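Local coordinates for protein probable porin (Pseudomonas aeruginosa, PDB 2Y0H) that probably forms a channel across the outer membrane for small solutes, as a porin of the OprD family, at residues V243-L248 with Q266-N271. Sequence-based numbering, arbitrary orientation.
Sequences VDNRNL and QKMIGN. With C8E ((hydroxyethyloxy)tri(ethyloxy)octane), chain M.
I269 lays its CG2 methyl over one face of the R246 guanidinium, 3.3 Å from NH2, while I269 CD1 meets both methyl groups of L248, 3.8 Å from the leucine's CD1. With CG1 anti to the carbonyl carbon (chi1 -56°), the ethyl arm reaches the leucine and the shorter branch is left to the arginine. R246 also touches Y229 and D231 of strand 221-234, so its side chain spans three adjacent strands. L248 in turn borders a bound detergent molecule through its carbonyl carbon and CB.

On the other face, M268 folds back, turned at chi2 and chi3, and its CE rests against the amide of N247, 3.4 Å from OD1. The sulfur receives a weak but nearly straight hydrogen bond from N245 ND2 (N-H...S 170°), whose stronger partner is the carbonyl oxygen of D272; N247 OD1 is paired with N249 ND2. Each buried amide thus has one atom held by a polar partner, while the thioether lies against both, SD at N245 and CE at N247.

Backbone pairing runs through R246 with I269 and L248 with K267, each bonded in both directions; R246 N to I269 O spans 2.8 Å. Past I269 the strand gives way to a loop: D244 OD2 accepts the N271 amide N at 3.1 Å from above the carboxylate plane, and G270 CA lies 3.3 Å from the same D244 OD2, its positive phi (113°) being a conformation suited to glycine. The whole is the open end of an antiparallel beta hairpin, strands 244-256 and 259-269, two neighbouring staves of the 18-stranded barrel characteristic of OprD-family outer membrane porins.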
loop_
_atom_site.group_PDB
_atom_site.type_symbol
_atom_site.label_atom_id
_atom_site.label_comp_id
_atom_site.label_asym_id
_atom_site.label_seq_id
_atom_site.Cartn_x
_atom_site.Cartn_y
_atom_site.Cartn_z
ATOM N N VAL A 243 -16.665 15.881 -4.063
ATOM C CA VAL A 243 -15.323 15.340 -3.938
ATOM C C VAL A 243 -14.398 16.266 -4.739
ATOM O O VAL A 243 -14.565 16.404 -5.944
ATOM C CB VAL A 243 -15.248 13.893 -4.495
ATOM C CG1 VAL A 243 -13.812 13.363 -4.437
ATOM C CG2 VAL A 243 -16.208 12.960 -3.746
ATOM N N ASP A 244 -13.451 16.919 -4.067
ATOM C CA ASP A 244 -12.596 17.923 -4.722
ATOM C C ASP A 244 -11.157 17.840 -4.226
ATOM O O ASP A 244 -10.827 18.393 -3.190
ATOM C CB ASP A 244 -13.151 19.342 -4.496
ATOM C CG ASP A 244 -12.225 20.441 -5.036
ATOM O OD1 ASP A 244 -11.640 20.276 -6.124
ATOM O OD2 ASP A 244 -12.083 21.483 -4.367
ATOM N N ASN A 245 -10.309 17.143 -4.968
ATOM C CA ASN A 245 -8.903 17.003 -4.600
ATOM C C ASN A 245 -8.032 16.751 -5.808
ATOM O O ASN A 245 -8.315 15.888 -6.641
ATOM C CB ASN A 245 -8.696 15.851 -3.616
ATOM C CG ASN A 245 -7.227 15.660 -3.218
ATOM O OD1 ASN A 245 -6.445 15.016 -3.925
ATOM N ND2 ASN A 245 -6.864 16.193 -2.068
ATOM N N ARG A 246 -6.968 17.526 -5.903
ATOM C CA ARG A 246 -5.892 17.172 -6.791
ATOM C C ARG A 246 -4.727 16.917 -5.865
ATOM O O ARG A 246 -4.577 17.582 -4.830
ATOM C CB ARG A 246 -5.642 18.274 -7.827
ATOM C CG ARG A 246 -6.928 18.629 -8.593
ATOM C CD ARG A 246 -6.697 19.477 -9.826
ATOM N NE ARG A 246 -5.928 20.690 -9.555
ATOM C CZ ARG A 246 -6.444 21.819 -9.075
ATOM N NH1 ARG A 246 -7.739 21.889 -8.791
ATOM N NH2 ARG A 246 -5.658 22.873 -8.871
ATOM N N ASN A 247 -3.937 15.913 -6.224
ATOM C CA ASN A 247 -2.843 15.435 -5.398
ATOM C C ASN A 247 -1.584 15.394 -6.262
ATOM O O ASN A 247 -1.513 14.587 -7.195
ATOM C CB ASN A 247 -3.198 14.038 -4.858
ATOM C CG ASN A 247 -2.019 13.344 -4.162
ATOM O OD1 ASN A 247 -0.883 13.824 -4.194
ATOM N ND2 ASN A 247 -2.300 12.203 -3.534
ATOM N N LEU A 248 -0.625 16.285 -5.975
ATOM C CA LEU A 248 0.684 16.310 -6.653
ATOM C C LEU A 248 1.779 15.861 -5.686
ATOM O O LEU A 248 2.003 16.491 -4.652
ATOM C CB LEU A 248 1.040 17.716 -7.135
ATOM C CG LEU A 248 0.221 18.427 -8.213
ATOM C CD1 LEU A 248 -1.264 18.238 -8.010
ATOM C CD2 LEU A 248 0.567 19.911 -8.202
ATOM N N GLN A 266 4.841 16.874 -1.586
ATOM C CA GLN A 266 3.460 16.428 -1.722
ATOM C C GLN A 266 2.558 17.621 -1.449
ATOM O O GLN A 266 2.802 18.403 -0.525
ATOM C CB GLN A 266 3.179 15.298 -0.721
ATOM C CG GLN A 266 1.806 14.624 -0.817
ATOM C CD GLN A 266 1.832 13.224 -0.214
ATOM O OE1 GLN A 266 2.474 12.314 -0.764
ATOM N NE2 GLN A 266 1.171 13.048 0.941
ATOM N N LYS A 267 1.506 17.748 -2.242
ATOM C CA LYS A 267 0.630 18.898 -2.144
ATOM C C LYS A 267 -0.839 18.517 -2.419
ATOM O O LYS A 267 -1.172 18.026 -3.491
ATOM C CB LYS A 267 1.130 19.963 -3.120
ATOM C CG LYS A 267 0.386 21.275 -3.105
ATOM C CD LYS A 267 1.068 22.291 -4.040
ATOM C CE LYS A 267 2.513 22.624 -3.600
ATOM N NZ LYS A 267 3.541 21.553 -3.881
ATOM N N MET A 268 -1.695 18.723 -1.426
ATOM C CA MET A 268 -3.143 18.561 -1.586
ATOM C C MET A 268 -3.745 19.889 -2.045
ATOM O O MET A 268 -3.477 20.942 -1.461
ATOM C CB MET A 268 -3.805 18.145 -0.263
ATOM C CG MET A 268 -3.255 16.868 0.370
ATOM S SD MET A 268 -3.538 15.399 -0.671
ATOM C CE MET A 268 -1.849 15.078 -1.203
ATOM N N ILE A 269 -4.559 19.832 -3.091
ATOM C CA ILE A 269 -5.231 21.012 -3.616
ATOM C C ILE A 269 -6.721 20.751 -3.700
ATOM O O ILE A 269 -7.152 19.698 -4.192
ATOM C CB ILE A 269 -4.712 21.347 -5.010
ATOM C CG1 ILE A 269 -3.184 21.528 -4.963
ATOM C CG2 ILE A 269 -5.419 22.581 -5.556
ATOM C CD1 ILE A 269 -2.489 21.367 -6.303
ATOM N N GLY A 270 -7.505 21.721 -3.235
ATOM C CA GLY A 270 -8.956 21.611 -3.226
ATOM C C GLY A 270 -9.424 21.538 -1.790
ATOM O O GLY A 270 -8.615 21.619 -0.868
ATOM N N ASN A 271 -10.719 21.383 -1.556
ATOM C CA ASN A 271 -11.124 21.394 -0.150
ATOM C C ASN A 271 -11.149 20.029 0.548
ATOM O O ASN A 271 -11.330 19.974 1.765
ATOM C CB ASN A 271 -12.429 22.166 0.071
ATOM C CG ASN A 271 -13.631 21.319 -0.153
ATOM O OD1 ASN A 271 -13.744 20.668 -1.193
ATOM N ND2 ASN A 271 -14.533 21.283 0.829
HETATM C C1 C8E M . 4.753 18.734 -6.688
HETATM C C2 C8E M . 4.815 17.263 -7.108
HETATM C C3 C8E M . 5.372 17.124 -8.524
HETATM C C4 C8E M . 4.248 17.089 -9.559
#